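Local coordinates for protein glutathione S-transferase (Bombyx mori, PDB 5ZFG) that metabolises the insecticide diazinon in the silkworm and, as a glutathione S-transferase, probably joins glutathione to electrophilic compounds, at residues A20-E25 / P195-I200; S82-Q87 / N154-A159; H97-N102 / D160-N165. All blocks are in the same frame, centred on the assembly; numbering follows the deposited sequence. Where two conformers were deposited one is given.

Contact 1 of 3, residues A20-E25 / P195-I200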
loop_
_atom_site.group_PDB
_atom_site.type_symbol
_atom_site.label_atom_id
_atom_site.label_comp_id
_atom_site.label_asym_id
_atom_site.label_seq_id
_atom_site.Cartn_x
_atom_site.Cartn_y
_atom_site.Cartn_z
ATOM N N ALA B 20 -4.060 -3.004 16.494
ATOM C CA ALA B 20 -5.394 -3.218 15.944
ATOM C C ALA B 20 -6.077 -4.438 16.569
ATOM O O ALA B 20 -7.264 -4.385 16.917
ATOM C CB ALA B 20 -5.322 -3.371 14.423
ATOM N N LEU B 21 -5.355 -5.561 16.679
ATOM C CA LEU B 21 -5.941 -6.759 17.276
ATOM C C LEU B 21 -6.372 -6.494 18.711
ATOM O O LEU B 21 -7.450 -6.931 19.132
ATOM C CB LEU B 21 -4.952 -7.921 17.225
ATOM C CG LEU B 21 -4.700 -8.563 15.854
ATOM C CD1 LEU B 21 -3.357 -9.290 15.872
ATOM C CD2 LEU B 21 -5.848 -9.509 15.457
ATOM N N VAL B 22 -5.551 -5.757 19.463
ATOM C CA VAL B 22 -5.881 -5.432 20.850
ATOM C C VAL B 22 -7.064 -4.475 20.912
ATOM O O VAL B 22 -8.007 -4.684 21.687
ATOM C CB VAL B 22 -4.633 -4.867 21.562
ATOM C CG1 VAL B 22 -4.984 -4.254 22.919
ATOM C CG2 VAL B 22 -3.579 -5.955 21.710
ATOM N N ALA B 23 -7.054 -3.427 20.074
ATOM C CA ALA B 23 -8.154 -2.460 20.080
ATOM C C ALA B 23 -9.477 -3.117 19.711
ATOM O O ALA B 23 -10.535 -2.760 20.248
ATOM C CB ALA B 23 -7.849 -1.314 19.124
ATOM N N LEU B 24 -9.439 -4.082 18.803
ATOM C CA LEU B 24 -10.646 -4.765 18.354
ATOM C C LEU B 24 -11.036 -5.921 19.261
ATOM O O LEU B 24 -12.084 -6.541 19.032
ATOM C CB LEU B 24 -10.458 -5.277 16.926
ATOM C CG LEU B 24 -10.400 -4.160 15.879
ATOM C CD1 LEU B 24 -10.207 -4.762 14.495
ATOM C CD2 LEU B 24 -11.664 -3.339 15.940
ATOM N N GLU B 25 -10.215 -6.222 20.269
ATOM C CA GLU B 25 -10.456 -7.336 21.182
ATOM C C GLU B 25 -10.541 -8.669 20.442
ATOM O O GLU B 25 -11.350 -9.530 20.779
ATOM C CB GLU B 25 -11.724 -7.094 22.012
ATOM C CG GLU B 25 -11.813 -5.684 22.563
ATOM C CD GLU B 25 -12.916 -5.533 23.595
ATOM O OE1 GLU B 25 -14.044 -5.161 23.215
ATOM O OE2 GLU B 25 -12.648 -5.811 24.781
ATOM N N PRO B 195 -3.497 4.548 26.420
ATOM C CA PRO B 195 -2.216 4.142 27.026
ATOM C C PRO B 195 -1.881 2.671 26.838
ATOM O O PRO B 195 -0.697 2.327 26.755
ATOM C CB PRO B 195 -2.404 4.498 28.514
ATOM C CG PRO B 195 -3.882 4.502 28.721
ATOM C CD PRO B 195 -4.465 5.021 27.428
ATOM N N ASP B 196 -2.885 1.789 26.819
ATOM C CA ASP B 196 -2.632 0.371 26.580
ATOM C C ASP B 196 -2.041 0.139 25.192
ATOM O O ASP B 196 -1.103 -0.651 25.026
ATOM C CB ASP B 196 -3.931 -0.420 26.740
ATOM C CG ASP B 196 -5.036 0.064 25.796
ATOM O OD1 ASP B 196 -5.222 1.300 25.663
ATOM O OD2 ASP B 196 -5.711 -0.791 25.179
ATOM N N LEU B 197 -2.573 0.825 24.185
ATOM C CA LEU B 197 -2.036 0.691 22.832
ATOM C C LEU B 197 -0.651 1.313 22.729
ATOM O O LEU B 197 0.251 0.744 22.095
ATOM C CB LEU B 197 -2.994 1.339 21.841
ATOM C CG LEU B 197 -4.419 0.768 21.848
ATOM C CD1 LEU B 197 -5.259 1.391 20.721
ATOM C CD2 LEU B 197 -4.396 -0.770 21.753
ATOM N N TRP B 198 -0.456 2.473 23.353
ATOM C CA TRP B 198 0.858 3.099 23.313
ATOM C C TRP B 198 1.903 2.226 24.000
ATOM O O TRP B 198 3.067 2.217 23.589
ATOM C CB TRP B 198 0.819 4.507 23.937
ATOM C CG TRP B 198 2.207 5.004 24.143
ATOM C CD1 TRP B 198 2.873 5.122 25.332
ATOM C CD2 TRP B 198 3.154 5.342 23.119
ATOM N NE1 TRP B 198 4.164 5.542 25.111
ATOM C CE2 TRP B 198 4.361 5.686 23.762
ATOM C CE3 TRP B 198 3.093 5.400 21.722
ATOM C CZ2 TRP B 198 5.494 6.085 23.059
ATOM C CZ3 TRP B 198 4.222 5.799 21.025
ATOM C CH2 TRP B 198 5.406 6.129 21.693
ATOM N N LYS B 199 1.505 1.441 25.012
ATOM C CA LYS B 199 2.459 0.537 25.656
ATOM C C LYS B 199 3.128 -0.389 24.652
ATOM O O LYS B 199 4.295 -0.752 24.827
ATOM C CB LYS B 199 1.764 -0.307 26.726
ATOM C CG LYS B 199 1.896 0.222 28.139
ATOM C CD LYS B 199 1.547 -0.868 29.146
ATOM C CE LYS B 199 1.817 -0.419 30.573
ATOM N NZ LYS B 199 0.649 0.334 31.108
ATOM N N ILE B 200 2.392 -0.809 23.619
ATOM C CA ILE B 200 2.961 -1.655 22.571
ATOM C C ILE B 200 4.044 -0.894 21.806
ATOM O O ILE B 200 5.137 -1.417 21.560
ATOM C CB ILE B 200 1.838 -2.158 21.638
ATOM C CG1 ILE B 200 0.884 -3.084 22.401
ATOM C CG2 ILE B 200 2.426 -2.899 20.426
ATOM C CD1 ILE B 200 -0.397 -3.421 21.647
HETATM O O HOH W 1 -8.274 -2.436 24.078
#

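Contact 2 of 3, residues S82-Q87 / N154-A159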
loop_
_atom_site.group_PDB
_atom_site.type_symbol
_atom_site.label_atom_id
_atom_site.label_comp_id
_atom_site.label_asym_id
_atom_site.label_seq_id
_atom_site.Cartn_x
_atom_site.Cartn_y
_atom_site.Cartn_z
ATOM N N SER B 82 -17.095 -1.657 12.835
ATOM C CA SER B 82 -16.340 -0.816 13.761
ATOM C C SER B 82 -15.912 0.495 13.101
ATOM O O SER B 82 -15.491 0.503 11.938
ATOM C CB SER B 82 -15.099 -1.541 14.277
ATOM O OG SER B 82 -14.255 -0.641 14.985
ATOM N N PRO B 83 -15.971 1.605 13.842
ATOM C CA PRO B 83 -15.443 2.875 13.329
ATOM C C PRO B 83 -13.937 2.872 13.144
ATOM O O PRO B 83 -13.410 3.820 12.546
ATOM C CB PRO B 83 -15.852 3.892 14.403
ATOM C CG PRO B 83 -16.891 3.210 15.226
ATOM C CD PRO B 83 -16.547 1.755 15.188
ATOM N N LEU B 84 -13.232 1.856 13.644
ATOM C CA LEU B 84 -11.799 1.754 13.379
ATOM C C LEU B 84 -11.519 1.568 11.884
ATOM O O LEU B 84 -10.402 1.842 11.436
ATOM C CB LEU B 84 -11.197 0.596 14.178
ATOM C CG LEU B 84 -9.709 0.574 14.521
ATOM C CD1 LEU B 84 -9.300 1.729 15.422
ATOM C CD2 LEU B 84 -9.347 -0.729 15.190
ATOM N N TYR B 85 -12.506 1.115 11.110
ATOM C CA TYR B 85 -12.386 1.032 9.648
ATOM C C TYR B 85 -13.759 1.309 9.053
ATOM O O TYR B 85 -14.522 0.383 8.746
ATOM C CB TYR B 85 -11.858 -0.336 9.207
ATOM C CG TYR B 85 -11.357 -0.434 7.763
ATOM C CD1 TYR B 85 -10.898 0.686 7.073
ATOM C CD2 TYR B 85 -11.348 -1.662 7.108
ATOM C CE1 TYR B 85 -10.437 0.589 5.748
ATOM C CE2 TYR B 85 -10.871 -1.786 5.803
ATOM C CZ TYR B 85 -10.424 -0.655 5.119
ATOM O OH TYR B 85 -9.977 -0.811 3.817
ATOM N N PRO B 86 -14.107 2.581 8.876
ATOM C CA PRO B 86 -15.465 2.928 8.440
ATOM C C PRO B 86 -15.840 2.285 7.115
ATOM O O PRO B 86 -15.001 2.064 6.241
ATOM C CB PRO B 86 -15.415 4.454 8.313
ATOM C CG PRO B 86 -14.269 4.886 9.169
ATOM C CD PRO B 86 -13.267 3.774 9.083
ATOM N N GLN B 87 -17.134 2.014 6.963
ATOM C CA GLN B 87 -17.653 1.407 5.747
ATOM C C GLN B 87 -18.080 2.432 4.708
ATOM O O GLN B 87 -18.189 2.083 3.532
ATOM C CB GLN B 87 -18.835 0.487 6.077
ATOM C CG GLN B 87 -18.454 -0.656 7.001
ATOM C CD GLN B 87 -19.651 -1.463 7.464
ATOM O OE1 GLN B 87 -19.855 -2.596 7.020
ATOM N NE2 GLN B 87 -20.445 -0.887 8.366
ATOM N N ASN B 154 -12.179 12.137 13.040
ATOM C CA ASN B 154 -12.171 12.660 14.398
ATOM C C ASN B 154 -12.189 11.562 15.442
ATOM O O ASN B 154 -12.373 11.858 16.629
ATOM C CB ASN B 154 -13.355 13.603 14.605
ATOM C CG ASN B 154 -13.020 15.020 14.227
ATOM O OD1 ASN B 154 -11.889 15.482 14.442
ATOM N ND2 ASN B 154 -13.989 15.724 13.654
ATOM N N HIS B 155 -12.012 10.313 15.015
ATOM C CA HIS B 155 -11.851 9.172 15.900
ATOM C C HIS B 155 -10.704 8.314 15.382
ATOM O O HIS B 155 -10.296 8.424 14.219
ATOM C CB HIS B 155 -13.136 8.340 15.986
ATOM C CG HIS B 155 -13.555 7.753 14.678
ATOM N ND1 HIS B 155 -14.445 8.377 13.832
ATOM C CD2 HIS B 155 -13.199 6.599 14.066
ATOM C CE1 HIS B 155 -14.621 7.632 12.755
ATOM N NE2 HIS B 155 -13.876 6.547 12.873
ATOM N N LEU B 156 -10.203 7.451 16.264
ATOM C CA LEU B 156 -9.116 6.535 15.918
ATOM C C LEU B 156 -9.540 5.566 14.817
ATOM O O LEU B 156 -10.664 5.049 14.823
ATOM C CB LEU B 156 -8.682 5.752 17.162
ATOM C CG LEU B 156 -7.377 4.942 17.075
ATOM C CD1 LEU B 156 -6.165 5.849 17.128
ATOM C CD2 LEU B 156 -7.295 3.858 18.146
ATOM N N THR B 157 -8.642 5.340 13.844
ATOM C CA THR B 157 -8.854 4.328 12.809
ATOM C C THR B 157 -7.567 3.527 12.621
ATOM O O THR B 157 -6.511 3.879 13.151
ATOM C CB THR B 157 -9.276 4.933 11.461
ATOM O OG1 THR B 157 -8.212 5.735 10.939
ATOM C CG2 THR B 157 -10.545 5.794 11.584
ATOM N N ILE B 158 -7.646 2.445 11.833
ATOM C CA ILE B 158 -6.432 1.671 11.565
ATOM C C ILE B 158 -5.377 2.508 10.847
ATOM O O ILE B 158 -4.206 2.139 10.849
ATOM C CB ILE B 158 -6.704 0.371 10.760
ATOM C CG1 ILE B 158 -7.396 0.636 9.413
ATOM C CG2 ILE B 158 -7.460 -0.684 11.611
ATOM C CD1 ILE B 158 -7.523 -0.639 8.546
ATOM N N ALA B 159 -5.764 3.623 10.214
ATOM C CA ALA B 159 -4.767 4.483 9.582
ATOM C C ALA B 159 -3.820 5.092 10.608
ATOM O O ALA B 159 -2.675 5.425 10.277
ATOM C CB ALA B 159 -5.463 5.588 8.781
#

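Contact 3 of 3, residues H97-N102 / D160-N165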
loop_
_atom_site.group_PDB
_atom_site.type_symbol
_atom_site.label_atom_id
_atom_site.label_comp_id
_atom_site.label_asym_id
_atom_site.label_seq_id
_atom_site.Cartn_x
_atom_site.Cartn_y
_atom_site.Cartn_z
ATOM N N HIS B 97 -6.096 5.710 2.010
ATOM C CA HIS B 97 -5.042 6.603 1.550
ATOM C C HIS B 97 -3.931 6.721 2.583
ATOM O O HIS B 97 -2.739 6.623 2.259
ATOM C CB HIS B 97 -5.579 7.999 1.263
ATOM C CG HIS B 97 -4.464 8.952 0.996
ATOM N ND1 HIS B 97 -3.799 9.614 2.003
ATOM C CD2 HIS B 97 -3.794 9.230 -0.147
ATOM C CE1 HIS B 97 -2.795 10.301 1.485
ATOM N NE2 HIS B 97 -2.774 10.089 0.180
ATOM N N ARG B 98 -4.310 6.963 3.841
ATOM C CA ARG B 98 -3.303 7.150 4.875
ATOM C C ARG B 98 -2.465 5.887 5.070
ATOM O O ARG B 98 -1.264 5.977 5.348
ATOM C CB ARG B 98 -3.970 7.588 6.190
ATOM C CG ARG B 98 -4.718 8.939 6.140
ATOM C CD ARG B 98 -3.819 10.134 5.823
ATOM N NE ARG B 98 -4.578 11.376 5.991
ATOM C CZ ARG B 98 -5.312 11.941 5.040
ATOM N NH1 ARG B 98 -5.372 11.410 3.824
ATOM N NH2 ARG B 98 -5.991 13.050 5.305
ATOM N N LEU B 99 -3.062 4.707 4.878
ATOM C CA LEU B 99 -2.296 3.465 4.921
ATOM C C LEU B 99 -1.274 3.417 3.785
ATOM O O LEU B 99 -0.102 3.098 4.000
ATOM C CB LEU B 99 -3.242 2.262 4.834
ATOM C CG LEU B 99 -4.105 1.972 6.076
ATOM C CD1 LEU B 99 -5.117 0.847 5.800
ATOM C CD2 LEU B 99 -3.221 1.609 7.309
ATOM N N CYS B 100 -1.714 3.744 2.566
ATOM C CA CYS B 100 -0.805 3.763 1.423
ATOM C C CYS B 100 0.299 4.798 1.609
ATOM O O CYS B 100 1.464 4.539 1.287
ATOM C CB CYS B 100 -1.585 4.063 0.136
ATOM S SG CYS B 100 -2.667 2.723 -0.409
ATOM N N PHE B 101 -0.070 5.980 2.120
ATOM C CA PHE B 101 0.880 7.073 2.333
ATOM C C PHE B 101 1.956 6.668 3.332
ATOM O O PHE B 101 3.137 6.966 3.138
ATOM C CB PHE B 101 0.114 8.317 2.817
ATOM C CG PHE B 101 0.997 9.411 3.420
ATOM C CD1 PHE B 101 1.918 10.077 2.645
ATOM C CD2 PHE B 101 0.855 9.782 4.757
ATOM C CE1 PHE B 101 2.729 11.086 3.183
ATOM C CE2 PHE B 101 1.661 10.789 5.314
ATOM C CZ PHE B 101 2.596 11.439 4.518
ATOM N N ASN B 102 1.581 5.942 4.385
ATOM C CA ASN B 102 2.611 5.455 5.299
ATOM C C ASN B 102 3.549 4.477 4.611
ATOM O O ASN B 102 4.773 4.560 4.768
ATOM C CB ASN B 102 1.995 4.789 6.532
ATOM C CG ASN B 102 3.058 4.439 7.543
ATOM O OD1 ASN B 102 3.594 5.327 8.194
ATOM N ND2 ASN B 102 3.396 3.151 7.658
ATOM N N ASP B 160 -4.262 5.223 11.861
ATOM C CA ASP B 160 -3.425 5.872 12.864
ATOM C C ASP B 160 -2.219 5.022 13.255
ATOM O O ASP B 160 -1.126 5.561 13.436
ATOM C CB ASP B 160 -4.256 6.199 14.097
ATOM C CG ASP B 160 -5.175 7.352 13.854
ATOM O OD1 ASP B 160 -4.648 8.484 13.746
ATOM O OD2 ASP B 160 -6.399 7.122 13.712
ATOM N N PHE B 161 -2.398 3.707 13.403
ATOM C CA PHE B 161 -1.333 2.880 13.971
ATOM C C PHE B 161 -0.053 2.916 13.153
ATOM O O PHE B 161 1.015 3.145 13.744
ATOM C CB PHE B 161 -1.799 1.431 14.184
ATOM C CG PHE B 161 -3.019 1.304 15.040
ATOM C CD1 PHE B 161 -3.084 1.921 16.287
ATOM C CD2 PHE B 161 -4.116 0.578 14.587
ATOM C CE1 PHE B 161 -4.239 1.822 17.065
ATOM C CE2 PHE B 161 -5.267 0.456 15.363
ATOM C CZ PHE B 161 -5.325 1.087 16.605
ATOM N N PRO B 162 -0.063 2.714 11.824
ATOM C CA PRO B 162 1.214 2.776 11.102
ATOM C C PRO B 162 1.862 4.143 11.206
ATOM O O PRO B 162 3.090 4.220 11.363
ATOM C CB PRO B 162 0.820 2.402 9.655
ATOM C CG PRO B 162 -0.458 1.588 9.826
ATOM C CD PRO B 162 -1.162 2.297 10.939
ATOM N N LEU B 163 1.072 5.225 11.162
ATOM C CA LEU B 163 1.682 6.549 11.264
ATOM C C LEU B 163 2.217 6.801 12.671
ATOM O O LEU B 163 3.280 7.411 12.833
ATOM C CB LEU B 163 0.674 7.627 10.863
ATOM C CG LEU B 163 0.174 7.532 9.400
ATOM C CD1 LEU B 163 -1.093 8.361 9.185
ATOM C CD2 LEU B 163 1.292 7.980 8.462
ATOM N N ILE B 164 1.505 6.317 13.694
ATOM C CA ILE B 164 1.997 6.465 15.066
ATOM C C ILE B 164 3.353 5.785 15.208
ATOM O O ILE B 164 4.320 6.364 15.714
ATOM C CB ILE B 164 0.987 5.890 16.077
ATOM C CG1 ILE B 164 -0.188 6.860 16.291
ATOM C CG2 ILE B 164 1.727 5.558 17.393
ATOM C CD1 ILE B 164 0.201 8.140 17.022
ATOM N N ASN B 165 3.447 4.546 14.735
ATOM C CA ASN B 165 4.675 3.785 14.904
ATOM C C ASN B 165 5.811 4.285 14.012
ATOM O O ASN B 165 6.983 4.147 14.381
ATOM C CB ASN B 165 4.365 2.312 14.681
ATOM C CG ASN B 165 3.521 1.755 15.804
ATOM O OD1 ASN B 165 3.894 1.888 16.977
ATOM N ND2 ASN B 165 2.384 1.155 15.477
#

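Contact 1 of 3, residues A20-E25 / P195-I200
The chi1 of Val-22 (169°) puts CG1 anti to the backbone N and CG2 anti to the carbonyl carbon, and this aims CG1 at Leu-197 and CG2 at Ile-200. The contact is part of the interdomain seam of the GST fold. Helix 12-23 of the thioredoxin-like N-terminal domain faces helix 195-208 of the all-helical C-terminal domain. Val-22 points toward the second helix and its side chain passes alongside those of Leu-197 and Ile-200, which run the opposite way. CG1 of Val-22 rests on Leu-197 CD2 at 3.7 Å. CG2 of Val-22 reaches Ile-200 CD1 at 4.1 Å. Leu-197 has CG anti to its own carbonyl carbon (chi1 -58°), which carries its forked end across to helix 12-23. No direct hydrogen bond joins the two segments; apolar side chains make most of the contact, which is small. A water donates to Val-22 O at 3.3 Å. It also seems to donate to Asp-196 OD2, but Asp-196 has two deposited conformers and this half of the bridge is doubtful. Just outside the segments, Gln-19 NE2 bonds to Leu-197 O, and Phe-161 packs against both Ala-20 and Leu-197. Helix 12-23 then ends in a Schellman motif, with Glu-25 at positive phi (59°). The other branch of Leu-197 touches the alanine, with CD1 4.1 Å from Ala-23 CB.

Contact 2 of 3, residues S82-Q87 / N154-A159
Leu-84 is the main bump here, and the backbone of Leu-156 and Thr-157 with the side chain of Ile-158 forms its hollow. The second loop leads into helix 160-172 through a sequence that resembles the N-capping box of GSTs. Thr-157 OG1 accepts a weak bond from Ala-159 N, and Asp-160 OD2 accepts from Thr-157 N. The first loop contains a type I beta turn, Ser-82 to Tyr-85. Leu-84 CD1 settles against Leu-156 O and Thr-157 CA, 3.7 Å from the latter. Leu-84 CG presses on Ile-158 CG2 at 3.9 Å, the two side chains crossing near a right angle. Ile-158 answers with a bump of its own. Its CG1 lies between the backbone N and the carbonyl carbon (chi1 57°), and this sets CD1 over one face of the Tyr-85 ring, a CH-pi contact 4.0 Å from the centroid. Tyr-85 also has a cation-pi contact with Arg-92, and its OH bonds to Asn-96. On the outer side, Pro-83 O lies near the plane of the His-155 ring, where NE2 donates to it in a weak, bent bond of 2.8 Å (N-H...O angle 128°). Pro-86 CG lies at the same ring's edge, 4.1 Å from His-155 NE2. The straighter link is buried: Ile-158 N donates to Leu-84 O at 2.8 Å, in the carbonyl plane.

Contact 3 of 3, residues H97-N102 / D160-N165
The Phe-101 ring meets Leu-163 obliquely, with ring atom CD2 4.1 Å from Leu-163 CD2. A second flat group, the Asn-102 amide, has Pro-162 CB over one of its faces, 3.7 Å from Asn-102 CG. Both belong to the buried helix packing of the all-helical C-terminal domain of the GST fold. Segment 97-102 of helix 89-114 runs beside 160-165, the start of helix 160-172. The axes of the two segments approach to 9.1 Å and their directions differ by 29°. Asn-102 has CG anti to the backbone N (chi1 -173°), which extends the amide across to Pro-162. Leu-163 passes it in the opposite direction, its CD2 3.8 Å from Asn-102 CB. That methyl thus touches both Asn-102 and Phe-101. With an alanine here in place of Asn-102, the amide plane would be gone, which would probably open a gap beside Pro-162 CB and leave Leu-163 CD2 less firmly held. Leu-163 CD1 is 4.2 Å from Arg-98 CB, but the guanidinium end of Arg-98 leads away and makes a cation-pi contact with Tyr-142. Farther round helix 89-114, His-97 faces the dimer partner, where NE2 bonds to Gln-51 of the second subunit. Pro-162 fits the first turn of its helix, and Ser-166 OG bonds to its O. The proline ring also meets a leucine branch: Leu-99 CD2 packs on Pro-162 CG at 3.7 Å.

Overall arrangement
Contact 3 is the core of the set, with all its touching residues buried between two helices of the C-terminal domain. Contact 2 is also mostly buried, but it joins two loops. Contact 1 is a surface contact between the two domains. The chemistry follows the place. Clear direct hydrogen bonds are found in contact 2, where irregular backbone offers N-H and C=O groups that helices would use up; one of the two comes from a histidine ring. Contact 1 is sparse and apolar, with a water at its edge. Contacts 2 and 3 share the approach to helix 160-172 and touch through Ala-159 and Arg-98. Phe-161 packs against residues of contact 1 and against Leu-156 of contact 2, while Leu-24 and Leu-84 join contacts 1 and 2.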